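Local coordinates for mandelate racemase/muconate lactonizing enzyme-like protein (Roseovarius sp. TM1035, PDB 3RCY), which is probably a magnesium-dependent enzyme of the enolase superfamily acting on a carboxylate-bearing substrate, its exact reaction being unknown, at residues R125-T130 with S230-E235; E152-C157 with T163-D168. All blocks are in the same frame, centred on the assembly; numbering follows the deposited sequence.

Contact 1. Residues R125-T130 with S230-E235; sequences RIRAYT and SPLWYE. With MG (magnesium ion), chain I.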
loop_
_atom_site.group_PDB
_atom_site.type_symbol
_atom_site.label_atom_id
_atom_site.label_comp_id
_atom_site.label_asym_id
_atom_site.label_seq_id
_atom_site.Cartn_x
_atom_site.Cartn_y
_atom_site.Cartn_z
ATOM N N ARG A 125 -22.719 -10.300 33.954
ATOM C CA ARG A 125 -21.918 -11.509 34.149
ATOM C C ARG A 125 -20.790 -11.568 33.099
ATOM O O ARG A 125 -21.023 -11.372 31.889
ATOM C CB ARG A 125 -22.778 -12.788 34.106
ATOM C CG ARG A 125 -23.807 -12.929 35.248
ATOM C CD ARG A 125 -23.841 -14.343 35.856
ATOM N NE ARG A 125 -22.740 -14.569 36.794
ATOM C CZ ARG A 125 -22.474 -15.726 37.404
ATOM N NH1 ARG A 125 -21.438 -15.812 38.234
ATOM N NH2 ARG A 125 -23.229 -16.803 37.187
ATOM N N ILE A 126 -19.579 -11.822 33.582
ATOM C CA ILE A 126 -18.391 -11.847 32.738
ATOM C C ILE A 126 -17.983 -13.297 32.467
ATOM O O ILE A 126 -17.808 -14.087 33.393
ATOM C CB ILE A 126 -17.230 -11.068 33.403
ATOM C CG1 ILE A 126 -17.642 -9.601 33.641
ATOM C CG2 ILE A 126 -15.954 -11.175 32.570
ATOM C CD1 ILE A 126 -16.872 -8.897 34.770
ATOM N N ARG A 127 -17.855 -13.641 31.194
ATOM C CA ARG A 127 -17.413 -14.969 30.792
ATOM C C ARG A 127 -15.985 -15.222 31.278
ATOM O O ARG A 127 -15.096 -14.397 31.056
ATOM C CB ARG A 127 -17.483 -15.086 29.275
ATOM C CG ARG A 127 -17.302 -16.476 28.744
ATOM C CD ARG A 127 -17.509 -16.488 27.232
ATOM N NE ARG A 127 -17.188 -17.798 26.680
ATOM C CZ ARG A 127 -17.008 -18.058 25.390
ATOM N NH1 ARG A 127 -17.098 -17.090 24.486
ATOM N NH2 ARG A 127 -16.720 -19.296 25.009
ATOM N N ALA A 128 -15.778 -16.350 31.955
ATOM C CA ALA A 128 -14.457 -16.715 32.469
ATOM C C ALA A 128 -13.877 -17.903 31.717
ATOM O O ALA A 128 -14.612 -18.692 31.112
ATOM C CB ALA A 128 -14.530 -17.035 33.974
ATOM N N TYR A 129 -12.558 -18.036 31.762
ATOM C CA TYR A 129 -11.914 -19.264 31.297
ATOM C C TYR A 129 -10.730 -19.620 32.186
ATOM O O TYR A 129 -10.266 -18.799 32.982
ATOM C CB TYR A 129 -11.471 -19.143 29.834
ATOM C CG TYR A 129 -10.166 -18.399 29.576
ATOM C CD1 TYR A 129 -10.172 -17.036 29.284
ATOM C CD2 TYR A 129 -8.930 -19.068 29.578
ATOM C CE1 TYR A 129 -8.998 -16.350 29.016
ATOM C CE2 TYR A 129 -7.739 -18.387 29.312
ATOM C CZ TYR A 129 -7.785 -17.024 29.029
ATOM O OH TYR A 129 -6.636 -16.325 28.760
ATOM N N THR A 130 -10.218 -20.830 32.013
ATOM C CA THR A 130 -9.037 -21.267 32.746
ATOM C C THR A 130 -8.120 -22.093 31.852
ATOM O O THR A 130 -8.575 -22.665 30.856
ATOM C CB THR A 130 -9.439 -22.064 34.033
ATOM O OG1 THR A 130 -8.268 -22.485 34.743
ATOM C CG2 THR A 130 -10.292 -23.272 33.700
ATOM N N SER A 230 -11.374 -25.805 14.969
ATOM C CA SER A 230 -12.007 -24.515 15.203
ATOM C C SER A 230 -11.614 -23.866 16.552
ATOM O O SER A 230 -12.485 -23.460 17.329
ATOM C CB SER A 230 -13.538 -24.635 15.057
ATOM O OG SER A 230 -14.136 -23.349 15.136
ATOM N N PRO A 231 -10.302 -23.768 16.836
ATOM C CA PRO A 231 -9.926 -23.056 18.067
ATOM C C PRO A 231 -10.388 -21.595 18.027
ATOM O O PRO A 231 -10.351 -20.961 16.969
ATOM C CB PRO A 231 -8.399 -23.136 18.068
ATOM C CG PRO A 231 -8.016 -23.376 16.647
ATOM C CD PRO A 231 -9.122 -24.175 16.045
ATOM N N LEU A 232 -10.839 -21.079 19.163
ATOM C CA LEU A 232 -11.349 -19.709 19.235
ATOM C C LEU A 232 -10.233 -18.677 19.035
ATOM O O LEU A 232 -10.453 -17.639 18.418
ATOM C CB LEU A 232 -12.110 -19.474 20.547
ATOM C CG LEU A 232 -12.807 -18.116 20.748
ATOM C CD1 LEU A 232 -13.980 -18.253 21.671
ATOM C CD2 LEU A 232 -11.837 -17.056 21.303
ATOM N N TRP A 233 -9.049 -18.955 19.578
ATOM C CA TRP A 233 -7.892 -18.101 19.323
ATOM C C TRP A 233 -6.573 -18.865 19.313
ATOM O O TRP A 233 -6.490 -19.991 19.798
ATOM C CB TRP A 233 -7.827 -16.870 20.261
ATOM C CG TRP A 233 -7.347 -17.088 21.696
ATOM C CD1 TRP A 233 -6.211 -17.743 22.113
ATOM C CD2 TRP A 233 -7.968 -16.577 22.887
ATOM N NE1 TRP A 233 -6.110 -17.693 23.492
ATOM C CE2 TRP A 233 -7.174 -16.981 23.987
ATOM C CE3 TRP A 233 -9.125 -15.824 23.130
ATOM C CZ2 TRP A 233 -7.506 -16.662 25.310
ATOM C CZ3 TRP A 233 -9.455 -15.506 24.453
ATOM C CH2 TRP A 233 -8.644 -15.925 25.520
ATOM N N TYR A 234 -5.570 -18.205 18.744
ATOM C CA TYR A 234 -4.206 -18.671 18.636
ATOM C C TYR A 234 -3.413 -17.577 19.337
ATOM O O TYR A 234 -3.281 -16.459 18.820
ATOM C CB TYR A 234 -3.838 -18.765 17.147
ATOM C CG TYR A 234 -2.511 -19.391 16.769
ATOM C CD1 TYR A 234 -1.742 -20.126 17.690
ATOM C CD2 TYR A 234 -2.040 -19.283 15.457
ATOM C CE1 TYR A 234 -0.544 -20.708 17.312
ATOM C CE2 TYR A 234 -0.842 -19.852 15.069
ATOM C CZ TYR A 234 -0.100 -20.572 15.995
ATOM O OH TYR A 234 1.079 -21.149 15.594
ATOM N N GLU A 235 -2.917 -17.890 20.532
ATOM C CA GLU A 235 -2.305 -16.891 21.403
ATOM C C GLU A 235 -0.809 -16.736 21.149
ATOM O O GLU A 235 -0.113 -17.720 20.925
ATOM C CB GLU A 235 -2.547 -17.276 22.863
ATOM C CG GLU A 235 -2.096 -16.241 23.884
ATOM C CD GLU A 235 -2.763 -16.446 25.241
ATOM O OE1 GLU A 235 -3.847 -17.066 25.292
ATOM O OE2 GLU A 235 -2.206 -15.969 26.252
HETATM MG MG MG I . -0.509 -16.562 27.537
HETATM O O HOH W 1 -0.871 -18.702 27.017
HETATM O O HOH W 2 -1.746 -16.860 29.506
HETATM O O HOH W 3 1.399 -16.984 28.750
HETATM O O HOH W 4 1.189 -16.754 25.965
#
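Y129 and W233 meet inside the enolase-type barrel, beside the magnesium site, from two backbones that stay well apart, the closest CA pair being Y129 and L232 at 12.1 Å. Large side chains must therefore bridge the interval, and the two rings do most of it, crossing at about a right angle. They form an offset edge-to-face stack with ring centroids 5.3 Å apart and planes at 81°: the six-membered ring of W233 turns its edge toward the face of Y129. The nearest touch is Y129 CE1 to W233 CH2 at 3.5 Å, while Y129 OH lies in the indole plane at the same edge, 3.6 Å from W233 CZ2. That hydroxyl is hydrogen-bonded to K166 NZ, outside the two segments. A leucine in place of Y129 would probably leave the indole edge without an aromatic face and K166 without its hydroxyl partner. Next along the same side of the indole, W233 NE1 makes a weak, bent hydrogen bond to E235 OE1 (3.0 Å, 128° at the hydrogen), an oxygen that also pairs with K166 and Q282. The other carboxylate oxygen binds the metal: an extended chain with CG anti to the backbone N (chi1 -174°) carries E235 OE2 to within 2.2 Å of the magnesium, whose six ligands are completed by E261 and four waters. Farther from the metal, R127 NH1 only grazes L232 CD1 at 4.4 Å; its guanidinium is held by T163 and D205 and makes a cation-pi contact with Y396 of the second subunit. Strands 164-167 and 205-208 lie between the two segments in the barrel sheet, and L207 of the latter packs against Y129, L232 and W233, while helix 316-327 backs I126 outside.

Contact 2. Residues E152-C157 with T163-D168; sequences ESAADC and TAVKFD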
loop_
_atom_site.group_PDB
_atom_site.type_symbol
_atom_site.label_atom_id
_atom_site.label_comp_id
_atom_site.label_asym_id
_atom_site.label_seq_id
_atom_site.Cartn_x
_atom_site.Cartn_y
_atom_site.Cartn_z
ATOM N N GLU A 152 -9.308 -35.015 30.074
ATOM C CA GLU A 152 -9.975 -35.217 31.369
ATOM C C GLU A 152 -10.174 -33.897 32.127
ATOM O O GLU A 152 -11.250 -33.646 32.688
ATOM C CB GLU A 152 -9.203 -36.215 32.245
ATOM C CG GLU A 152 -9.282 -37.652 31.766
ATOM C CD GLU A 152 -8.652 -38.642 32.739
ATOM O OE1 GLU A 152 -7.704 -38.273 33.471
ATOM O OE2 GLU A 152 -9.111 -39.798 32.766
ATOM N N SER A 153 -9.138 -33.056 32.137
ATOM C CA SER A 153 -9.230 -31.748 32.786
ATOM C C SER A 153 -10.264 -30.868 32.098
ATOM O O SER A 153 -11.000 -30.147 32.766
ATOM C CB SER A 153 -7.867 -31.044 32.836
ATOM O OG SER A 153 -7.001 -31.748 33.701
ATOM N N ALA A 154 -10.323 -30.950 30.772
ATOM C CA ALA A 154 -11.301 -30.193 29.985
ATOM C C ALA A 154 -12.740 -30.613 30.306
ATOM O O ALA A 154 -13.607 -29.752 30.481
ATOM C CB ALA A 154 -11.020 -30.338 28.497
ATOM N N ALA A 155 -12.977 -31.931 30.372
ATOM C CA ALA A 155 -14.277 -32.481 30.749
ATOM C C ALA A 155 -14.696 -31.977 32.123
ATOM O O ALA A 155 -15.847 -31.587 32.320
ATOM C CB ALA A 155 -14.257 -34.011 30.719
ATOM N N ASP A 156 -13.755 -31.951 33.060
ATOM C CA ASP A 156 -14.040 -31.443 34.395
ATOM C C ASP A 156 -14.327 -29.929 34.398
ATOM O O ASP A 156 -15.265 -29.480 35.049
ATOM C CB ASP A 156 -12.911 -31.793 35.365
ATOM C CG ASP A 156 -13.303 -31.557 36.805
ATOM O OD1 ASP A 156 -14.277 -32.177 37.287
ATOM O OD2 ASP A 156 -12.649 -30.732 37.452
ATOM N N CYS A 157 -13.530 -29.145 33.670
ATOM C CA CYS A 157 -13.794 -27.704 33.544
ATOM C C CYS A 157 -15.194 -27.424 32.998
ATOM O O CYS A 157 -15.927 -26.574 33.511
ATOM C CB CYS A 157 -12.749 -27.039 32.642
ATOM S SG CYS A 157 -11.173 -26.876 33.416
ATOM N N THR A 163 -16.904 -22.294 29.760
ATOM C CA THR A 163 -17.303 -22.277 28.354
ATOM C C THR A 163 -16.098 -22.122 27.418
ATOM O O THR A 163 -16.250 -21.939 26.206
ATOM C CB THR A 163 -18.318 -21.144 28.079
ATOM O OG1 THR A 163 -17.712 -19.879 28.354
ATOM C CG2 THR A 163 -19.577 -21.319 28.941
ATOM N N ALA A 164 -14.898 -22.179 27.991
ATOM C CA ALA A 164 -13.663 -22.100 27.217
ATOM C C ALA A 164 -12.512 -22.596 28.075
ATOM O O ALA A 164 -12.492 -22.369 29.295
ATOM C CB ALA A 164 -13.406 -20.655 26.726
ATOM N N VAL A 165 -11.574 -23.294 27.439
ATOM C CA VAL A 165 -10.420 -23.864 28.127
ATOM C C VAL A 165 -9.155 -23.618 27.325
ATOM O O VAL A 165 -9.185 -23.648 26.093
ATOM C CB VAL A 165 -10.585 -25.383 28.415
ATOM C CG1 VAL A 165 -11.755 -25.633 29.361
ATOM C CG2 VAL A 165 -10.749 -26.205 27.126
ATOM N N LYS A 166 -8.049 -23.385 28.038
ATOM C CA LYS A 166 -6.769 -23.050 27.411
ATOM C C LYS A 166 -5.685 -24.076 27.732
ATOM O O LYS A 166 -5.680 -24.678 28.813
ATOM C CB LYS A 166 -6.317 -21.644 27.831
ATOM C CG LYS A 166 -5.131 -21.105 27.013
ATOM C CD LYS A 166 -5.097 -19.582 27.009
ATOM C CE LYS A 166 -4.217 -19.031 28.132
ATOM N NZ LYS A 166 -4.181 -17.537 28.062
ATOM N N PHE A 167 -4.784 -24.272 26.771
ATOM C CA PHE A 167 -3.719 -25.271 26.850
ATOM C C PHE A 167 -2.650 -24.937 25.811
ATOM O O PHE A 167 -2.956 -24.337 24.768
ATOM C CB PHE A 167 -4.284 -26.685 26.606
ATOM C CG PHE A 167 -5.105 -26.804 25.342
ATOM C CD1 PHE A 167 -6.450 -26.413 25.323
ATOM C CD2 PHE A 167 -4.526 -27.276 24.166
ATOM C CE1 PHE A 167 -7.203 -26.493 24.144
ATOM C CE2 PHE A 167 -5.261 -27.370 22.991
ATOM C CZ PHE A 167 -6.605 -26.977 22.974
ATOM N N ASP A 168 -1.405 -25.304 26.107
ATOM C CA ASP A 168 -0.294 -25.148 25.173
ATOM C C ASP A 168 0.536 -26.424 25.137
ATOM O O ASP A 168 1.365 -26.654 26.019
ATOM C CB ASP A 168 0.607 -23.959 25.549
ATOM C CG ASP A 168 1.777 -23.759 24.565
ATOM O OD1 ASP A 168 1.885 -24.494 23.556
ATOM O OD2 ASP A 168 2.596 -22.846 24.800
#
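V165 meets A154 and C157 in a beta-alpha-beta crossover of the enolase-type barrel: strand 126-131 leads through helix 147-159 into its parallel neighbour, strand 164-167, and this is where the returning strand packs against the helix that connects the two. The backbones come close here, with the CA atoms of A154 and V165 6.7 Å apart, a separation that the small alanine side chain permits. V165 carries its face of the contact alone, dividing its two methyls between two residues one helical turn apart. CG2, set between the backbone N and the carbonyl carbon, is turned to A154, where it lies a loose 4.4 Å from CB. CG1, anti to the carbonyl carbon (chi1 -63°), makes the firmer touch, against C157. All of this is apolar and buried, and the area involved is modest, 98 Å² over both sides. The backbone bond from C157 N to S153 O, at 2.9 Å, keeps the turn regular. Around the pair the layer is filled by other parts of the barrel: A154 also leans on I196 and V200 of helix 183-200, F167 reaches I196 and F192 of that helix, and V165 touches L132. The side chain of K166, next along the strand, is instead turned to an acidic partner, E336. Where helix and strand come closest, C157 CB rests against V165 CG1 at 3.7 Å.

In the fold
Coming out of the N-terminal part of the chain, strand 126-131 supplies the first half of contact 1. The chain then runs out along helix 147-159 and, after a short turn, back into strand 164-167, closing the small loop of contact 2. Only after helix 183-200, strand 205-208 and helix 216-226 does strand 233-235 close the much wider loop of contact 1, so contact 2 is nested inside it. Contact 2 joins the sheet to an outer helix; contact 1 spans the barrel interior. Their centres lie about 10 Å apart, and they touch through neighbouring strands: R127 NE to T163 OG1 at 2.7 Å, and T130 CG2 against C157 SG.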